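Local coordinates for uncharacterized protein (Arthrobacter sp., PDB 3KOP) that is of unknown function but adopts a cyclophilin-like fold built on a curled antiparallel sheet, at residues C35-L40 against A153-G158; I71-P76 against E177-S182; C98-T103 against I126-V131. All coordinates share one frame; numbering follows the deposited sequence. Where two conformers were deposited one is given.

Contact 1 (C35-L40 against A153-G158)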
loop_
_atom_site.group_PDB
_atom_site.type_symbol
_atom_site.label_atom_id
_atom_site.label_comp_id
_atom_site.label_asym_id
_atom_site.label_seq_id
_atom_site.Cartn_x
_atom_site.Cartn_y
_atom_site.Cartn_z
ATOM N N CYS F 35 13.609 2.342 -29.957
ATOM C CA CYS F 35 13.039 1.024 -29.826
ATOM C C CYS F 35 11.664 1.050 -30.515
ATOM O O CYS F 35 11.150 2.126 -30.847
ATOM C CB CYS F 35 12.972 0.615 -28.339
ATOM S SG CYS F 35 11.868 1.611 -27.374
ATOM N N LYS F 36 11.091 -0.119 -30.742
ATOM C CA LYS F 36 9.810 -0.231 -31.404
ATOM C C LYS F 36 8.823 -0.935 -30.493
ATOM O O LYS F 36 9.169 -1.914 -29.845
ATOM C CB LYS F 36 9.917 -1.009 -32.722
ATOM C CG LYS F 36 8.628 -1.023 -33.498
ATOM C CD LYS F 36 8.646 -1.936 -34.725
ATOM C CE LYS F 36 9.450 -1.380 -35.814
ATOM N NZ LYS F 36 9.080 -2.076 -37.137
ATOM N N ALA F 37 7.594 -0.423 -30.487
ATOM C CA ALA F 37 6.542 -0.897 -29.620
ATOM C C ALA F 37 5.303 -1.214 -30.425
ATOM O O ALA F 37 4.956 -0.486 -31.354
ATOM C CB ALA F 37 6.229 0.153 -28.539
ATOM N N LEU F 38 4.664 -2.318 -30.055
ATOM C CA LEU F 38 3.393 -2.713 -30.577
ATOM C C LEU F 38 2.318 -1.948 -29.856
ATOM O O LEU F 38 2.254 -1.932 -28.634
ATOM C CB LEU F 38 3.177 -4.192 -30.353
ATOM C CG LEU F 38 1.790 -4.732 -30.613
ATOM C CD1 LEU F 38 1.539 -4.745 -32.174
ATOM C CD2 LEU F 38 1.645 -6.117 -29.993
ATOM N N LEU F 39 1.420 -1.363 -30.634
ATOM C CA LEU F 39 0.320 -0.629 -30.083
ATOM C C LEU F 39 -0.792 -1.601 -29.697
ATOM O O LEU F 39 -1.138 -2.458 -30.480
ATOM C CB LEU F 39 -0.149 0.342 -31.145
ATOM C CG LEU F 39 -0.356 1.760 -30.782
ATOM C CD1 LEU F 39 0.827 2.344 -30.006
ATOM C CD2 LEU F 39 -0.623 2.567 -32.085
ATOM N N LEU F 40 -1.343 -1.463 -28.486
ATOM C CA LEU F 40 -2.261 -2.455 -27.933
ATOM C C LEU F 40 -3.716 -2.108 -28.298
ATOM O O LEU F 40 -4.539 -1.740 -27.443
ATOM C CB LEU F 40 -2.068 -2.602 -26.421
ATOM C CG LEU F 40 -0.689 -3.106 -25.963
ATOM C CD1 LEU F 40 -0.667 -3.078 -24.431
ATOM C CD2 LEU F 40 -0.289 -4.521 -26.539
ATOM N N ALA F 153 1.037 0.266 -25.129
ATOM C CA ALA F 153 1.989 -0.317 -26.036
ATOM C C ALA F 153 3.001 -1.151 -25.286
ATOM O O ALA F 153 3.185 -0.998 -24.047
ATOM C CB ALA F 153 2.675 0.736 -26.869
ATOM N N THR F 154 3.619 -2.061 -26.023
ATOM C CA THR F 154 4.646 -2.902 -25.450
ATOM C C THR F 154 5.835 -2.991 -26.381
ATOM O O THR F 154 5.706 -3.239 -27.593
ATOM C CB THR F 154 4.107 -4.288 -25.093
ATOM O OG1 THR F 154 5.027 -4.914 -24.195
ATOM C CG2 THR F 154 3.904 -5.158 -26.347
ATOM N N ILE F 155 7.010 -2.720 -25.816
ATOM C CA ILE F 155 8.257 -2.693 -26.596
ATOM C C ILE F 155 8.587 -4.099 -27.080
ATOM O O ILE F 155 8.725 -5.028 -26.281
ATOM C CB ILE F 155 9.408 -2.022 -25.810
ATOM C CG1 ILE F 155 9.045 -0.549 -25.527
ATOM C CG2 ILE F 155 10.732 -2.080 -26.609
ATOM C CD1 ILE F 155 9.965 0.138 -24.546
ATOM N N VAL F 156 8.706 -4.256 -28.401
ATOM C CA VAL F 156 9.022 -5.539 -29.008
ATOM C C VAL F 156 10.412 -5.606 -29.662
ATOM O O VAL F 156 10.895 -6.683 -29.962
ATOM C CB VAL F 156 7.932 -5.970 -30.053
ATOM C CG1 VAL F 156 6.606 -6.251 -29.354
ATOM C CG2 VAL F 156 7.766 -4.922 -31.156
ATOM N N GLU F 157 11.061 -4.468 -29.883
ATOM C CA GLU F 157 12.413 -4.448 -30.383
ATOM C C GLU F 157 13.181 -3.350 -29.706
ATOM O O GLU F 157 12.671 -2.232 -29.553
ATOM C CB GLU F 157 12.457 -4.109 -31.870
ATOM C CG GLU F 157 11.896 -5.094 -32.811
ATOM C CD GLU F 157 12.001 -4.585 -34.254
ATOM O OE1 GLU F 157 12.850 -3.706 -34.532
ATOM O OE2 GLU F 157 11.219 -5.067 -35.099
ATOM N N GLY F 158 14.428 -3.645 -29.360
ATOM C CA GLY F 158 15.338 -2.650 -28.827
ATOM C C GLY F 158 15.207 -2.354 -27.343
ATOM O O GLY F 158 15.730 -1.359 -26.878
#
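Ile155 and Cys35 meet on the buried side of two antiparallel strands, where the sulfur SG lies 3.7 Å from the methyl CD1. Cys35 turns SG into the position between its backbone N and carbonyl carbon (chi1 65°), which brings SG to the CD1 end of Ile155, while the second branch, CG2, leans on Cys35 CB. CG1 of Ile155 also approaches the methyl of Ala37, and that methyl in turn lies 4.0 Å from Ala153 CB, with Leu39 CD1 completing the apolar row. Cutting Ile155 back to an alanine is likely to remove the CD1 and CG2 contacts of the Cys35 sulfur and open a gap beside Val97. On the opposite face Lys36 and Glu157 extend in the same direction from the strands; NZ stays 4.2 Å from OE2, too far for a salt bridge, and Lys36 has a cation-pi partner in Tyr23. The backbone shows a textbook irregularity: Lys36 O accepts two N-H groups, from Val156 N at 2.8 Å and Glu157 N at 3.2 Å. This is a classic beta bulge, with Val156 and Glu157 both facing Lys36, and past it the strand resumes regular pairing through Leu38 and Thr154. The chemistry is thus divided by face, sulfur and hydrocarbon inside and a loosely matched charge pair outside, while one doubly used carbonyl absorbs the extra residue without losing a backbone bond.

Contact 2 (I71-P76 against E177-S182)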
loop_
_atom_site.group_PDB
_atom_site.type_symbol
_atom_site.label_atom_id
_atom_site.label_comp_id
_atom_site.label_asym_id
_atom_site.label_seq_id
_atom_site.Cartn_x
_atom_site.Cartn_y
_atom_site.Cartn_z
ATOM N N ILE F 71 11.304 6.377 -17.769
ATOM C CA ILE F 71 11.543 7.699 -18.362
ATOM C C ILE F 71 10.219 8.158 -18.965
ATOM O O ILE F 71 9.348 7.350 -19.238
ATOM C CB ILE F 71 12.688 7.743 -19.424
ATOM C CG1 ILE F 71 12.437 6.766 -20.584
ATOM C CG2 ILE F 71 14.031 7.520 -18.754
ATOM C CD1 ILE F 71 13.194 7.104 -21.925
ATOM N N TYR F 72 10.063 9.468 -19.150
ATOM C CA TYR F 72 8.807 9.977 -19.679
ATOM C C TYR F 72 8.984 11.384 -20.256
ATOM O O TYR F 72 10.022 12.021 -20.047
ATOM C CB TYR F 72 7.739 9.977 -18.596
ATOM C CG TYR F 72 8.031 10.904 -17.458
ATOM C CD1 TYR F 72 8.869 10.513 -16.409
ATOM C CD2 TYR F 72 7.505 12.217 -17.443
ATOM C CE1 TYR F 72 9.144 11.368 -15.363
ATOM C CE2 TYR F 72 7.783 13.086 -16.383
ATOM C CZ TYR F 72 8.608 12.652 -15.358
ATOM O OH TYR F 72 8.911 13.467 -14.307
ATOM N N ASN F 73 7.992 11.830 -21.017
ATOM C CA ASN F 73 7.902 13.214 -21.410
ATOM C C ASN F 73 6.530 13.715 -20.998
ATOM O O ASN F 73 5.672 12.929 -20.557
ATOM C CB ASN F 73 8.232 13.413 -22.913
ATOM C CG ASN F 73 7.171 12.862 -23.877
ATOM O OD1 ASN F 73 6.051 12.564 -23.488
ATOM N ND2 ASN F 73 7.545 12.724 -25.159
ATOM N N LEU F 74 6.345 15.027 -21.123
ATOM C CA LEU F 74 5.091 15.687 -20.788
ATOM C C LEU F 74 4.712 16.592 -21.961
ATOM O O LEU F 74 5.507 17.420 -22.383
ATOM C CB LEU F 74 5.254 16.528 -19.526
ATOM C CG LEU F 74 5.661 15.839 -18.221
ATOM C CD1 LEU F 74 5.903 16.878 -17.127
ATOM C CD2 LEU F 74 4.620 14.796 -17.787
ATOM N N VAL F 75 3.508 16.425 -22.485
ATOM C CA VAL F 75 3.044 17.204 -23.619
ATOM C C VAL F 75 1.631 17.744 -23.336
ATOM O O VAL F 75 0.883 17.143 -22.548
ATOM C CB VAL F 75 3.036 16.358 -24.914
ATOM C CG1 VAL F 75 4.490 15.837 -25.251
ATOM C CG2 VAL F 75 2.009 15.220 -24.841
ATOM N N PRO F 76 1.262 18.859 -23.979
ATOM C CA PRO F 76 -0.119 19.301 -23.875
ATOM C C PRO F 76 -1.076 18.221 -24.387
ATOM O O PRO F 76 -0.726 17.467 -25.313
ATOM C CB PRO F 76 -0.173 20.543 -24.786
ATOM C CG PRO F 76 1.244 20.919 -25.040
ATOM C CD PRO F 76 2.054 19.703 -24.903
ATOM N N GLU F 177 18.102 16.274 -23.999
ATOM C CA GLU F 177 17.648 14.987 -24.466
ATOM C C GLU F 177 16.179 15.104 -24.661
ATOM O O GLU F 177 15.490 15.705 -23.831
ATOM C CB GLU F 177 17.998 13.864 -23.478
ATOM C CG GLU F 177 17.629 12.465 -23.950
ATOM C CD GLU F 177 18.218 12.097 -25.313
ATOM O OE1 GLU F 177 17.620 12.483 -26.352
ATOM O OE2 GLU F 177 19.251 11.381 -25.348
ATOM N N THR F 178 15.707 14.538 -25.767
ATOM C CA THR F 178 14.296 14.613 -26.169
ATOM C C THR F 178 13.780 13.196 -26.381
ATOM O O THR F 178 14.462 12.358 -26.991
ATOM C CB THR F 178 14.166 15.425 -27.490
ATOM O OG1 THR F 178 14.709 16.732 -27.295
ATOM C CG2 THR F 178 12.735 15.554 -27.936
ATOM N N LEU F 179 12.565 12.940 -25.893
ATOM C CA LEU F 179 11.900 11.665 -26.106
ATOM C C LEU F 179 10.769 11.824 -27.140
ATOM O O LEU F 179 9.806 12.593 -26.949
ATOM C CB LEU F 179 11.328 11.149 -24.778
ATOM C CG LEU F 179 10.561 9.832 -24.810
ATOM C CD1 LEU F 179 11.466 8.629 -25.168
ATOM C CD2 LEU F 179 9.831 9.613 -23.465
ATOM N N THR F 180 10.870 11.057 -28.215
ATOM C CA THR F 180 9.980 11.198 -29.361
ATOM C C THR F 180 9.196 9.928 -29.661
ATOM O O THR F 180 9.771 8.844 -29.838
ATOM C CB THR F 180 10.777 11.639 -30.613
ATOM O OG1 THR F 180 11.366 12.914 -30.349
ATOM C CG2 THR F 180 9.848 11.751 -31.837
ATOM N N PHE F 181 7.869 10.064 -29.688
ATOM C CA PHE F 181 7.001 9.005 -30.149
ATOM C C PHE F 181 6.544 9.291 -31.590
ATOM O O PHE F 181 6.028 10.367 -31.889
ATOM C CB PHE F 181 5.797 8.851 -29.216
ATOM C CG PHE F 181 6.170 8.525 -27.764
ATOM C CD1 PHE F 181 6.594 9.517 -26.909
ATOM C CD2 PHE F 181 6.020 7.228 -27.263
ATOM C CE1 PHE F 181 6.912 9.227 -25.581
ATOM C CE2 PHE F 181 6.320 6.941 -25.948
ATOM C CZ PHE F 181 6.762 7.947 -25.104
ATOM N N SER F 182 6.695 8.300 -32.462
ATOM C CA SER F 182 6.379 8.468 -33.897
ATOM C C SER F 182 5.798 7.180 -34.458
ATOM O O SER F 182 5.996 6.099 -33.905
ATOM C CB SER F 182 7.638 8.863 -34.682
ATOM O OG SER F 182 8.662 7.854 -34.605
#
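Asn73 brings its amide nitrogen to the edge of the Phe181 ring, the two side chains running in opposed directions, with ND2 3.6 Å from the ring carbon CE1. The nitrogen lies near the ring plane, and the amide and ring planes are turned 64° apart, so this is contact with a rim rather than a stack. What fixes the amide is a hydrogen bond from Asn73 ND2 to Leu179 O, 2.9 Å long but bent, with 139° at the hydrogen. The oxygen lies close to the amide plane, yet ND2 stands above the carbonyl plane of Leu179. With chi1 at 70°, CG of Asn73 sits between its backbone N and carbonyl carbon, and this turn brings ND2 across to the other strand. Leu179 adds the apolar part: its CD2 rests 3.8 Å from Tyr72 C, and its CD1 crosses the end of Ile71 at CD1, 4.0 Å away. A buried polar group is in this way given a partner within an otherwise hydrocarbon interface. The strand axes pass 7.4 Å apart at 77°, so the strands pack across the curled sheet rather than pair. Strand 57-63 pairs with both, and strand 125-132 flanks strand 70-76, lending Leu129 to Asn73 and Phe181; Ile26 of strand 23-28 closes over Leu179 and Phe181, while Tyr72, on the other face, packs on Trp170, on helix 159-172 of the second subunit.

Contact 3 (C98-T103 against I126-V131)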
loop_
_atom_site.group_PDB
_atom_site.type_symbol
_atom_site.label_atom_id
_atom_site.label_comp_id
_atom_site.label_asym_id
_atom_site.label_seq_id
_atom_site.Cartn_x
_atom_site.Cartn_y
_atom_site.Cartn_z
ATOM N N CYS F 98 3.151 3.670 -21.149
ATOM C CA CYS F 98 1.978 4.151 -20.422
ATOM C C CYS F 98 1.544 5.574 -20.774
ATOM O O CYS F 98 2.369 6.423 -21.124
ATOM C CB CYS F 98 2.259 4.092 -18.929
ATOM S SG CYS F 98 2.288 2.409 -18.271
ATOM N N TYR F 99 0.252 5.820 -20.607
ATOM C CA TYR F 99 -0.372 7.117 -20.819
ATOM C C TYR F 99 -1.059 7.518 -19.517
ATOM O O TYR F 99 -1.849 6.741 -18.959
ATOM C CB TYR F 99 -1.387 6.996 -21.947
ATOM C CG TYR F 99 -2.173 8.235 -22.379
ATOM C CD1 TYR F 99 -3.080 8.866 -21.526
ATOM C CD2 TYR F 99 -2.100 8.696 -23.664
ATOM C CE1 TYR F 99 -3.824 9.931 -21.953
ATOM C CE2 TYR F 99 -2.840 9.765 -24.099
ATOM C CZ TYR F 99 -3.683 10.398 -23.243
ATOM O OH TYR F 99 -4.460 11.461 -23.693
ATOM N N PHE F 100 -0.763 8.737 -19.059
ATOM C CA PHE F 100 -1.425 9.342 -17.913
ATOM C C PHE F 100 -1.976 10.702 -18.307
ATOM O O PHE F 100 -1.285 11.498 -18.995
ATOM C CB PHE F 100 -0.438 9.625 -16.767
ATOM C CG PHE F 100 0.422 8.451 -16.364
ATOM C CD1 PHE F 100 1.592 8.123 -17.076
ATOM C CD2 PHE F 100 0.114 7.712 -15.230
ATOM C CE1 PHE F 100 2.400 7.076 -16.676
ATOM C CE2 PHE F 100 0.954 6.656 -14.812
ATOM C CZ PHE F 100 2.066 6.337 -15.539
ATOM N N THR F 101 -3.185 10.987 -17.836
ATOM C CA THR F 101 -3.775 12.338 -17.932
ATOM C C THR F 101 -3.592 13.039 -16.585
ATOM O O THR F 101 -3.993 12.503 -15.555
ATOM C CB THR F 101 -5.271 12.232 -18.254
ATOM O OG1 THR F 101 -5.432 11.602 -19.537
ATOM C CG2 THR F 101 -5.966 13.595 -18.237
ATOM N N PHE F 102 -2.946 14.200 -16.607
ATOM C CA PHE F 102 -2.760 15.035 -15.429
ATOM C C PHE F 102 -3.317 16.436 -15.691
ATOM O O PHE F 102 -3.632 16.787 -16.833
ATOM C CB PHE F 102 -1.265 15.160 -15.124
ATOM C CG PHE F 102 -0.637 13.902 -14.634
ATOM C CD1 PHE F 102 -1.061 13.318 -13.432
ATOM C CD2 PHE F 102 0.399 13.304 -15.338
ATOM C CE1 PHE F 102 -0.461 12.128 -12.960
ATOM C CE2 PHE F 102 1.004 12.138 -14.870
ATOM C CZ PHE F 102 0.565 11.543 -13.680
ATOM N N THR F 103 -3.415 17.241 -14.637
ATOM C CA THR F 103 -3.652 18.691 -14.786
ATOM C C THR F 103 -2.384 19.444 -14.379
ATOM O O THR F 103 -1.439 18.839 -13.870
ATOM C CB THR F 103 -4.796 19.148 -13.916
ATOM O OG1 THR F 103 -4.389 19.060 -12.550
ATOM C CG2 THR F 103 -6.013 18.249 -14.141
ATOM N N ILE F 126 -2.438 17.957 -19.199
ATOM C CA ILE F 126 -1.129 17.511 -19.654
ATOM C C ILE F 126 -1.123 15.969 -19.801
ATOM O O ILE F 126 -1.759 15.256 -19.007
ATOM C CB ILE F 126 -0.044 17.930 -18.640
ATOM C CG1 ILE F 126 -0.131 19.434 -18.347
ATOM C CG2 ILE F 126 1.351 17.481 -19.102
ATOM C CD1 ILE F 126 -0.378 20.279 -19.528
ATOM N N VAL F 127 -0.424 15.468 -20.816
ATOM C CA VAL F 127 -0.257 14.026 -20.987
ATOM C C VAL F 127 1.195 13.650 -20.669
ATOM O O VAL F 127 2.144 14.329 -21.106
ATOM C CB VAL F 127 -0.711 13.578 -22.392
ATOM C CG1 VAL F 127 -0.406 12.069 -22.644
ATOM C CG2 VAL F 127 -2.239 13.847 -22.553
ATOM N N ASP F 128 1.328 12.609 -19.850
ATOM C CA ASP F 128 2.600 11.957 -19.502
ATOM C C ASP F 128 2.657 10.684 -20.320
ATOM O O ASP F 128 1.802 9.822 -20.171
ATOM C CB ASP F 128 2.598 11.664 -18.004
ATOM C CG ASP F 128 3.839 10.992 -17.498
ATOM O OD1 ASP F 128 4.481 10.166 -18.213
ATOM O OD2 ASP F 128 4.156 11.252 -16.301
ATOM N N LEU F 129 3.645 10.595 -21.209
ATOM C CA LEU F 129 3.924 9.397 -21.979
ATOM C C LEU F 129 5.200 8.781 -21.439
ATOM O O LEU F 129 6.255 9.426 -21.444
ATOM C CB LEU F 129 4.055 9.695 -23.475
ATOM C CG LEU F 129 2.789 10.291 -24.109
ATOM C CD1 LEU F 129 3.063 10.836 -25.578
ATOM C CD2 LEU F 129 1.649 9.296 -24.081
ATOM N N ALA F 130 5.079 7.545 -20.956
ATOM C CA ALA F 130 6.120 6.907 -20.157
ATOM C C ALA F 130 6.532 5.554 -20.697
ATOM O O ALA F 130 5.708 4.788 -21.209
ATOM C CB ALA F 130 5.677 6.781 -18.655
ATOM N N VAL F 131 7.820 5.268 -20.534
ATOM C CA VAL F 131 8.426 4.020 -20.901
ATOM C C VAL F 131 9.024 3.396 -19.641
ATOM O O VAL F 131 9.799 4.032 -18.933
ATOM C CB VAL F 131 9.552 4.246 -21.936
ATOM C CG1 VAL F 131 10.397 2.979 -22.144
ATOM C CG2 VAL F 131 8.944 4.699 -23.258
#
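Cys98 begins the pairing, its N donating to Ala130 O at 2.8 Å and its O accepting from Ala130 N; the two CB atoms stand near each other on one face of the sheet. Tyr99 points to the other face. Its CG is anti to the backbone N (chi1 -179°), which carries the ring over Val127, and the methyl CG1 lies under one ring face, 3.8 Å from the centroid and 16° off the normal, a CH-pi contact. Val127 CG2 reaches the phenol oxygen, and Leu129 CD2 comes obliquely to Tyr99 CD2. The hydroxyl itself is hydrogen-bonded to Glu82, which also takes Thr101 OG1. Next comes Phe100, back on the Cys98 face, where it runs alongside Asp128 in the same direction. Its ring turns an edge to the neighbouring strand: CE1 meets Ala130 CB at 3.8 Å, and CD1 faces both the carbonyl oxygen of Asp128 and its carboxylate carbon CG, 3.7 Å away. Beyond Thr101, Phe102 meets the same aspartate further along, its edge atom CE2 3.5 Å from Asp128 CB. Both rings are turned a little over 50° from the carboxylate. Phe102 N bonds nearly linearly to Ile126 O, whereas Ile126 N sits well above the carbonyl plane of Phe102. Thr103 ends the strand as N-cap of helix 104-107. Six backbone bonds therefore set an even antiparallel register, and chemistry separates the faces: a tyrosine-valine-leucine cluster on one, and on the other the buried Asp128, with two phenylalanine rings beside its CB and carboxylate; the C-H at Phe102 CE2, 3.6 Å from Asp128 OD2, may weakly favour the carboxylate.

Overall arrangement
All three contacts belong to one curled antiparallel sheet, and each illustrates a different way of joining it. Contacts 1 and 3 pair neighbouring strands, whereas contact 2 packs two strands that share a neighbour. Contact 3 is nested along the chain within the loops closed by both others, while contacts 1 and 2, centres about 15 Å apart and not touching, alternate their segments. The centres of contacts 2 and 3 are about 10 Å apart, linked by probable backbone bonds between strands 70-76 and 125-132. Contact 1 lies about 17 Å from contact 3, centre to centre, yet Ile155 CD1 touches Val131 CG1. Residues distant in sequence are thus gathered into one continuous core of the cyclophilin-like fold.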